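Local coordinates for protein probable dipeptidase (Pseudomonas aeruginosa, PDB 3B40) that probably hydrolyses dipeptides as a metallodipeptidase of the membrane dipeptidase (M19) family, at residues Leu138-Leu143 with Asn169-Ser174; Ala287-Pro292 with Gly317-Ala322; Ala269-Leu274 with Lys336-Ala341. The protein carries 11 engineered substitutions. All blocks are in the same frame, centred on the assembly; numbering follows the deposited sequence.

Contact 1: Leu138-Leu143 with Asn169-Ser174. Engineered in segment 169-174: A172 (natural residue Ser).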
loop_
_atom_site.group_PDB
_atom_site.type_symbol
_atom_site.label_atom_id
_atom_site.label_comp_id
_atom_site.label_asym_id
_atom_site.label_seq_id
_atom_site.Cartn_x
_atom_site.Cartn_y
_atom_site.Cartn_z
ATOM N N LEU A 138 -5.198 1.710 7.357
ATOM C CA LEU A 138 -3.817 1.294 7.511
ATOM C C LEU A 138 -3.252 2.047 8.692
ATOM O O LEU A 138 -3.419 3.264 8.779
ATOM C CB LEU A 138 -3.004 1.537 6.217
ATOM C CG LEU A 138 -1.532 1.101 6.132
ATOM C CD1 LEU A 138 -1.396 -0.413 6.112
ATOM C CD2 LEU A 138 -0.887 1.671 4.858
ATOM N N ASN A 139 -2.640 1.295 9.609
ATOM C CA ASN A 139 -1.911 1.810 10.792
ATOM C C ASN A 139 -2.736 1.773 12.091
ATOM O O ASN A 139 -3.745 2.487 12.225
ATOM C CB ASN A 139 -1.401 3.222 10.556
ATOM C CG ASN A 139 -0.278 3.615 11.508
ATOM O OD1 ASN A 139 0.292 2.778 12.219
ATOM N ND2 ASN A 139 0.079 4.886 11.474
ATOM N N ALA A 140 -2.310 0.950 13.048
ATOM C CA ALA A 140 -3.010 0.867 14.345
ATOM C C ALA A 140 -2.706 2.047 15.286
ATOM O O ALA A 140 -3.380 2.211 16.302
ATOM C CB ALA A 140 -2.670 -0.450 15.037
ATOM N N TYR A 141 -1.687 2.851 14.955
ATOM C CA TYR A 141 -1.298 4.005 15.779
ATOM C C TYR A 141 -2.475 4.901 16.255
ATOM O O TYR A 141 -2.599 5.158 17.449
ATOM C CB TYR A 141 -0.196 4.819 15.090
ATOM C CG TYR A 141 0.163 6.096 15.829
ATOM C CD1 TYR A 141 1.040 6.064 16.931
ATOM C CD2 TYR A 141 -0.368 7.339 15.434
ATOM C CE1 TYR A 141 1.374 7.229 17.623
ATOM C CE2 TYR A 141 -0.037 8.516 16.138
ATOM C CZ TYR A 141 0.833 8.444 17.219
ATOM O OH TYR A 141 1.167 9.588 17.903
ATOM N N PRO A 142 -3.361 5.362 15.345
ATOM C CA PRO A 142 -4.453 6.214 15.851
ATOM C C PRO A 142 -5.412 5.559 16.862
ATOM O O PRO A 142 -6.142 6.276 17.567
ATOM C CB PRO A 142 -5.236 6.556 14.593
ATOM C CG PRO A 142 -4.298 6.309 13.448
ATOM C CD PRO A 142 -3.426 5.193 13.880
ATOM N N LEU A 143 -5.418 4.225 16.949
ATOM C CA LEU A 143 -6.455 3.528 17.711
ATOM C C LEU A 143 -6.153 3.368 19.208
ATOM O O LEU A 143 -7.043 2.977 19.962
ATOM C CB LEU A 143 -6.782 2.152 17.102
ATOM C CG LEU A 143 -7.032 1.941 15.602
ATOM C CD1 LEU A 143 -7.435 0.480 15.346
ATOM C CD2 LEU A 143 -8.100 2.912 15.109
ATOM N N ASN A 169 4.270 0.620 16.282
ATOM C CA ASN A 169 3.162 1.082 17.118
ATOM C C ASN A 169 2.877 0.026 18.186
ATOM O O ASN A 169 3.556 -1.019 18.223
ATOM C CB ASN A 169 1.904 1.408 16.262
ATOM C CG ASN A 169 1.332 0.193 15.589
ATOM O OD1 ASN A 169 0.915 -0.781 16.262
ATOM N ND2 ASN A 169 1.290 0.221 14.256
ATOM N N ASP A 170 1.905 0.300 19.060
ATOM C CA ASP A 170 1.668 -0.553 20.244
ATOM C C ASP A 170 1.000 -1.897 19.965
ATOM O O ASP A 170 0.894 -2.723 20.853
ATOM C CB ASP A 170 0.877 0.201 21.313
ATOM C CG ASP A 170 1.651 1.391 21.863
ATOM O OD1 ASP A 170 2.899 1.373 21.864
ATOM O OD2 ASP A 170 1.017 2.346 22.279
ATOM N N TRP A 171 0.555 -2.103 18.737
ATOM C CA TRP A 171 -0.056 -3.374 18.290
ATOM C C TRP A 171 0.912 -4.277 17.512
ATOM O O TRP A 171 0.841 -5.500 17.601
ATOM C CB TRP A 171 -1.255 -3.054 17.392
ATOM C CG TRP A 171 -2.462 -2.513 18.114
ATOM C CD1 TRP A 171 -2.479 -1.862 19.327
ATOM C CD2 TRP A 171 -3.838 -2.612 17.697
ATOM N NE1 TRP A 171 -3.783 -1.518 19.662
ATOM C CE2 TRP A 171 -4.630 -1.961 18.678
ATOM C CE3 TRP A 171 -4.472 -3.156 16.577
ATOM C CZ2 TRP A 171 -6.031 -1.857 18.575
ATOM C CZ3 TRP A 171 -5.860 -3.049 16.472
ATOM C CH2 TRP A 171 -6.622 -2.408 17.466
ATOM N N ALA A 172 1.789 -3.666 16.720
ATOM C CA ALA A 172 2.663 -4.419 15.825
ATOM C C ALA A 172 3.950 -3.647 15.575
ATOM O O ALA A 172 3.913 -2.410 15.430
ATOM C CB ALA A 172 1.941 -4.635 14.493
ATOM N N ASP A 173 5.066 -4.370 15.473
ATOM C CA ASP A 173 6.347 -3.792 14.996
ATOM C C ASP A 173 6.305 -3.527 13.484
ATOM O O ASP A 173 5.730 -4.304 12.720
ATOM C CB ASP A 173 7.543 -4.713 15.263
ATOM C CG ASP A 173 7.776 -5.003 16.758
ATOM O OD1 ASP A 173 7.404 -4.182 17.632
ATOM O OD2 ASP A 173 8.347 -6.081 17.053
ATOM N N SER A 174 6.992 -2.477 13.053
ATOM C CA SER A 174 7.031 -2.161 11.644
ATOM C C SER A 174 8.287 -2.779 11.006
ATOM O O SER A 174 9.266 -3.048 11.691
ATOM C CB SER A 174 6.993 -0.643 11.451
ATOM O OG SER A 174 7.230 -0.286 10.092
HETATM O O HOH W 1 2.888 1.839 12.395
#
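With chi1 of 65°, the CG of N169 stands between its backbone N and its carbonyl carbon, which swings the amide toward A140 and N139. The N139 side chain takes the other course: CG is anti to the backbone N, and OD1 is carried to the N169 amide. The two amides run antiparallel alongside each other with their planes 45° apart. Between them N169 ND2 donates to N139 OD1 at 3.4 Å, a weak bond by its N-H...O angle of 129°. A water bridges the same two atoms, 2.8 Å from N139 OD1 and 2.9 Å from N169 ND2, from which it accepts. Both side chains have further anchors, N139 ND2 on the carbonyl of G69 and N169 ND2 on that of F163.

The other end of the N169 amide shapes its own loop. N169 OD1 accepts from W171 N at 2.8 Å, in the carbonyl plane, and from A172 N at 3.0 Å, above that plane, so the Asx turn extends into an Asx motif; A172 itself is an engineered residue. The W171 side chain then leaves the turn toward the other segment. A140 CB sits above the ring plane near its rim, 3.6 Å from W171 CE3, while L143 CD1 reaches W171 CH2 at 3.7 Å.

Both segments lie in the connections that follow neighbouring parallel strands 131-138 and 160-162, the first including a 3-10 turn at 141-143, as expected of the TIM-barrel clan. Helix 148-155 covers L143 and W171 through L150, and helix 87-108 packs against Y141.

Contact 2: Ala287-Pro292 with Gly317-Ala322. With MG (magnesium ion), chain D.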
loop_
_atom_site.group_PDB
_atom_site.type_symbol
_atom_site.label_atom_id
_atom_site.label_comp_id
_atom_site.label_asym_id
_atom_site.label_seq_id
_atom_site.Cartn_x
_atom_site.Cartn_y
_atom_site.Cartn_z
ATOM N N ALA A 287 28.323 10.999 5.157
ATOM C CA ALA A 287 29.606 11.556 5.609
ATOM C C ALA A 287 29.549 12.975 6.228
ATOM O O ALA A 287 30.169 13.213 7.264
ATOM C CB ALA A 287 30.622 11.500 4.480
ATOM N N ARG A 288 28.807 13.918 5.643
ATOM C CA ARG A 288 28.704 15.241 6.307
ATOM C C ARG A 288 27.808 15.296 7.535
ATOM O O ARG A 288 27.827 16.290 8.266
ATOM C CB ARG A 288 28.415 16.419 5.356
ATOM C CG ARG A 288 27.334 16.224 4.330
ATOM C CD ARG A 288 27.135 17.496 3.489
ATOM N NE ARG A 288 26.131 18.391 4.111
ATOM C CZ ARG A 288 24.969 18.781 3.563
ATOM N NH1 ARG A 288 24.621 18.412 2.333
ATOM N NH2 ARG A 288 24.152 19.578 4.246
ATOM N N PHE A 289 27.031 14.237 7.777
ATOM C CA PHE A 289 26.241 14.140 9.010
ATOM C C PHE A 289 26.790 13.077 9.961
ATOM O O PHE A 289 26.094 12.633 10.861
ATOM C CB PHE A 289 24.764 13.867 8.697
ATOM C CG PHE A 289 24.040 15.060 8.164
ATOM C CD1 PHE A 289 23.304 15.882 9.024
ATOM C CD2 PHE A 289 24.125 15.393 6.822
ATOM C CE1 PHE A 289 22.635 16.999 8.537
ATOM C CE2 PHE A 289 23.460 16.503 6.328
ATOM C CZ PHE A 289 22.719 17.308 7.194
ATOM N N ASP A 290 28.039 12.678 9.748
ATOM C CA ASP A 290 28.758 11.764 10.645
ATOM C C ASP A 290 28.163 10.345 10.695
ATOM O O ASP A 290 28.270 9.647 11.710
ATOM C CB ASP A 290 28.867 12.365 12.053
ATOM C CG ASP A 290 29.784 13.587 12.111
ATOM O OD1 ASP A 290 30.886 13.562 11.513
ATOM O OD2 ASP A 290 29.390 14.578 12.768
ATOM N N LEU A 291 27.588 9.907 9.581
ATOM C CA LEU A 291 27.109 8.555 9.451
ATOM C C LEU A 291 28.026 7.811 8.506
ATOM O O LEU A 291 28.526 8.410 7.536
ATOM C CB LEU A 291 25.684 8.561 8.890
ATOM C CG LEU A 291 24.610 9.321 9.655
ATOM C CD1 LEU A 291 23.390 9.500 8.761
ATOM C CD2 LEU A 291 24.239 8.596 10.964
ATOM N N PRO A 292 28.236 6.496 8.757
ATOM C CA PRO A 292 29.205 5.708 8.002
ATOM C C PRO A 292 28.624 5.341 6.647
ATOM O O PRO A 292 27.419 5.516 6.439
ATOM C CB PRO A 292 29.368 4.452 8.860
ATOM C CG PRO A 292 28.035 4.288 9.523
ATOM C CD PRO A 292 27.539 5.672 9.774
ATOM N N GLY A 317 15.615 17.394 10.137
ATOM C CA GLY A 317 15.003 18.110 9.032
ATOM C C GLY A 317 15.931 18.320 7.853
ATOM O O GLY A 317 15.578 18.006 6.726
ATOM N N GLU A 318 17.138 18.820 8.121
ATOM C CA GLU A 318 18.130 19.064 7.078
ATOM C C GLU A 318 18.562 17.802 6.343
ATOM O O GLU A 318 18.646 17.767 5.110
ATOM C CB GLU A 318 19.356 19.734 7.678
ATOM C CG GLU A 318 19.352 21.235 7.539
ATOM C CD GLU A 318 20.701 21.823 7.837
ATOM O OE1 GLU A 318 20.780 22.752 8.684
ATOM O OE2 GLU A 318 21.696 21.346 7.236
ATOM N N TYR A 319 18.857 16.768 7.117
ATOM C CA TYR A 319 19.288 15.500 6.567
ATOM C C TYR A 319 18.178 14.799 5.760
ATOM O O TYR A 319 18.391 14.472 4.583
ATOM C CB TYR A 319 19.812 14.593 7.694
ATOM C CG TYR A 319 20.156 13.226 7.211
ATOM C CD1 TYR A 319 21.328 12.993 6.509
ATOM C CD2 TYR A 319 19.299 12.148 7.461
ATOM C CE1 TYR A 319 21.638 11.710 6.037
ATOM C CE2 TYR A 319 19.593 10.888 7.004
ATOM C CZ TYR A 319 20.765 10.659 6.304
ATOM O OH TYR A 319 21.043 9.386 5.856
ATOM N N ALA A 320 17.029 14.551 6.408
ATOM C CA ALA A 320 15.817 14.005 5.748
ATOM C C ALA A 320 15.491 14.742 4.440
ATOM O O ALA A 320 15.353 14.121 3.380
ATOM C CB ALA A 320 14.593 14.040 6.722
ATOM N N SER A 321 15.392 16.075 4.502
ATOM C CA SER A 321 15.095 16.863 3.276
ATOM C C SER A 321 16.101 16.583 2.187
ATOM O O SER A 321 15.721 16.262 1.059
ATOM C CB SER A 321 15.025 18.352 3.556
ATOM O OG SER A 321 14.072 18.593 4.579
ATOM N N ALA A 322 17.382 16.655 2.528
ATOM C CA ALA A 322 18.443 16.371 1.566
ATOM C C ALA A 322 18.431 14.952 1.021
ATOM O O ALA A 322 18.725 14.741 -0.157
ATOM C CB ALA A 322 19.826 16.685 2.162
HETATM MG MG MG D . 23.261 23.022 7.574
#
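F289 and Y319 meet as a T-shaped (edge-to-face) pair: the ring planes stand at 64°, the centroids are 5.2 Å apart, and the edge of Y319 is directed at the face of F289. The closest carbons are F289 CD2 and Y319 CD1, at 3.7 Å. Y319 also offers its CB to the same ring, 3.9 Å from the F289 centroid and only 15° off the ring normal, a CH-pi contact over the face. CB and the CD1 edge of Y319 thus both lie on the F289 ring. With chi1 of 175°, Y319 CG is anti to the backbone N, and the ring extends past F289 to L291, whose CD1 comes from the opposite direction to 3.7 Å from Y319 OH.

F289 and L291 can both reach helix 313-328 because the chain turns between them. Helix 276-288 ends in a Schellman motif with D290, at positive phi, as its C-prime residue, and the backbone N of L291 returns to the carbonyl of R286.

Next to the aromatic pair, F289 CE2 lies off-centre over one face of the R288 guanidinium. The edge of that group looks toward E318, but R288 NH2 stays 4.3 Å from E318 OE2, too far for a salt bridge, although the opposite charges may still attract. The E318 carboxylate binds a magnesium ion, through OE2 at 2.3 Å and OE1 at a longer 2.7 Å. W311 adds a second edge-to-face partner for Y319.

Contact 3: Ala269-Leu274 with Lys336-Ala341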
loop_
_atom_site.group_PDB
_atom_site.type_symbol
_atom_site.label_atom_id
_atom_site.label_comp_id
_atom_site.label_asym_id
_atom_site.label_seq_id
_atom_site.Cartn_x
_atom_site.Cartn_y
_atom_site.Cartn_z
ATOM N N ALA A 269 11.435 2.408 -6.124
ATOM C CA ALA A 269 12.605 1.999 -5.317
ATOM C C ALA A 269 12.515 0.622 -4.665
ATOM O O ALA A 269 13.521 0.133 -4.123
ATOM C CB ALA A 269 12.946 3.065 -4.235
ATOM N N TYR A 270 11.338 -0.003 -4.686
ATOM C CA TYR A 270 11.205 -1.348 -4.142
ATOM C C TYR A 270 11.382 -2.357 -5.284
ATOM O O TYR A 270 11.390 -3.584 -5.041
ATOM C CB TYR A 270 9.832 -1.623 -3.504
ATOM C CG TYR A 270 9.292 -0.730 -2.379
ATOM C CD1 TYR A 270 10.105 0.141 -1.647
ATOM C CD2 TYR A 270 7.924 -0.802 -2.040
ATOM C CE1 TYR A 270 9.549 0.961 -0.629
ATOM C CE2 TYR A 270 7.362 -0.009 -1.015
ATOM C CZ TYR A 270 8.177 0.873 -0.336
ATOM O OH TYR A 270 7.610 1.631 0.658
ATOM N N LEU A 271 11.527 -1.841 -6.513
ATOM C CA LEU A 271 11.571 -2.668 -7.723
ATOM C C LEU A 271 12.923 -2.643 -8.423
ATOM O O LEU A 271 13.306 -3.611 -9.071
ATOM C CB LEU A 271 10.484 -2.238 -8.718
ATOM C CG LEU A 271 9.027 -2.392 -8.285
ATOM C CD1 LEU A 271 8.109 -1.614 -9.258
ATOM C CD2 LEU A 271 8.621 -3.868 -8.171
ATOM N N ARG A 272 13.609 -1.509 -8.330
ATOM C CA ARG A 272 14.967 -1.367 -8.838
ATOM C C ARG A 272 15.907 -0.848 -7.734
ATOM O O ARG A 272 15.614 0.196 -7.148
ATOM C CB ARG A 272 14.973 -0.377 -9.995
ATOM C CG ARG A 272 16.351 -0.166 -10.596
ATOM C CD ARG A 272 16.353 0.972 -11.603
ATOM N NE ARG A 272 15.728 0.579 -12.851
ATOM C CZ ARG A 272 15.541 1.402 -13.876
ATOM N NH1 ARG A 272 15.941 2.658 -13.773
ATOM N NH2 ARG A 272 14.938 0.975 -14.993
ATOM N N PRO A 273 17.031 -1.557 -7.468
ATOM C CA PRO A 273 18.053 -1.079 -6.519
ATOM C C PRO A 273 18.627 0.285 -6.960
ATOM O O PRO A 273 18.791 0.512 -8.145
ATOM C CB PRO A 273 19.154 -2.155 -6.575
ATOM C CG PRO A 273 18.561 -3.329 -7.280
ATOM C CD PRO A 273 17.362 -2.874 -8.052
ATOM N N LEU A 274 18.910 1.176 -6.017
ATOM C CA LEU A 274 19.422 2.506 -6.346
ATOM C C LEU A 274 20.708 2.414 -7.160
ATOM O O LEU A 274 21.604 1.613 -6.844
ATOM C CB LEU A 274 19.673 3.320 -5.071
ATOM C CG LEU A 274 18.458 3.652 -4.184
ATOM C CD1 LEU A 274 18.912 4.371 -2.906
ATOM C CD2 LEU A 274 17.396 4.480 -4.889
ATOM N N LYS A 336 8.918 -2.711 -16.934
ATOM C CA LYS A 336 9.709 -3.940 -16.997
ATOM C C LYS A 336 9.882 -4.513 -15.590
ATOM O O LYS A 336 9.620 -5.687 -15.357
ATOM C CB LYS A 336 11.091 -3.692 -17.617
ATOM C CG LYS A 336 12.023 -4.948 -17.584
ATOM C CD LYS A 336 13.441 -4.637 -18.049
ATOM C CE LYS A 336 14.340 -5.897 -18.033
ATOM N NZ LYS A 336 14.442 -6.466 -16.627
ATOM N N GLU A 337 10.331 -3.667 -14.670
ATOM C CA GLU A 337 10.572 -4.052 -13.267
ATOM C C GLU A 337 9.301 -4.448 -12.524
ATOM O O GLU A 337 9.279 -5.430 -11.787
ATOM C CB GLU A 337 11.264 -2.908 -12.539
ATOM C CG GLU A 337 12.739 -2.752 -12.939
ATOM C CD GLU A 337 12.990 -1.825 -14.112
ATOM O OE1 GLU A 337 12.035 -1.351 -14.761
ATOM O OE2 GLU A 337 14.188 -1.555 -14.375
ATOM N N LEU A 338 8.233 -3.685 -12.730
ATOM C CA LEU A 338 6.980 -4.037 -12.124
ATOM C C LEU A 338 6.568 -5.456 -12.522
ATOM O O LEU A 338 6.160 -6.241 -11.670
ATOM C CB LEU A 338 5.875 -3.030 -12.494
ATOM C CG LEU A 338 4.524 -3.408 -11.884
ATOM C CD1 LEU A 338 4.568 -3.621 -10.355
ATOM C CD2 LEU A 338 3.432 -2.408 -12.287
ATOM N N VAL A 339 6.660 -5.785 -13.801
ATOM C CA VAL A 339 6.227 -7.129 -14.229
ATOM C C VAL A 339 7.250 -8.239 -13.901
ATOM O O VAL A 339 6.872 -9.394 -13.689
ATOM C CB VAL A 339 5.756 -7.126 -15.693
ATOM C CG1 VAL A 339 5.420 -8.558 -16.198
ATOM C CG2 VAL A 339 4.519 -6.234 -15.784
ATOM N N ASP A 340 8.535 -7.899 -13.870
ATOM C CA ASP A 340 9.551 -8.826 -13.295
ATOM C C ASP A 340 9.109 -9.253 -11.892
ATOM O O ASP A 340 9.131 -10.443 -11.551
ATOM C CB ASP A 340 10.877 -8.122 -13.171
ATOM C CG ASP A 340 11.610 -7.974 -14.486
ATOM O OD1 ASP A 340 11.213 -8.561 -15.522
ATOM O OD2 ASP A 340 12.626 -7.249 -14.468
ATOM N N ALA A 341 8.697 -8.267 -11.083
ATOM C CA ALA A 341 8.224 -8.530 -9.728
ATOM C C ALA A 341 6.972 -9.394 -9.758
ATOM O O ALA A 341 6.852 -10.358 -8.987
ATOM C CB ALA A 341 7.987 -7.237 -8.987
#
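R272 holds E337 side-on through two nitrogens that converge on a single oxygen. The arginine chain runs extended to CD and then bends at chi3 (-75°), which brings its NE/NH2 edge to the carboxylate. R272 NH2 donates to E337 OE2 at 2.7 Å with an N-H...O angle of 153°, and R272 NE donates to the same E337 OE2 at 3.0 Å along a more bent path. The oxygen lies in the guanidinium plane, yet both nitrogens meet it from one face of the carboxylate, above its plane, since the two flat groups are turned 62° apart. E337 OE1 is satisfied by the backbone N of G334, just before helix 335-349, so the two oxygens serve different partners.

The arrangement ties the loop that leaves the short helix 268-271, which follows strand 261-265, to helix 335-349, which precedes strand 354-357; these two strands are parallel neighbours in the sheet of this TIM-barrel-clan protein. Alongside the ion pair L271 does the apolar work. Its CD2 rests against A341 CB at 3.5 Å, and its CD1 lies 3.9 Å from L338 CA. One turn apart on the helix, K336 NZ donates to D340 OD2 at 2.9 Å on its syn lone pair, while D340 OD1 forms a salt bridge with R385. R385 also donates to the carbonyl oxygen of K336, linking this helix to helix 375-385.

Overall arrangement
Along the chain contact 1 closes before the other two open, and contact 2 is nested inside the loop closed by contact 3. The centres lie 26 to 28 Å apart and none of the contacts touch; contacts 1 and 3 lie on opposite sides of the chain's centre, their nearest atoms about 9 Å apart. Contacts 1 and 3 both adjoin the parallel sheet, through strands 131-138 and 160-162 and through strands 261-265 and 354-357. Contact 2, its centre about 27 Å from the centre of the chain, joins helices 276-288 and 313-328, which belong to the long excursion between the last two strands. Contact 3 thus joins the beginning and the end of that connection next to the sheet.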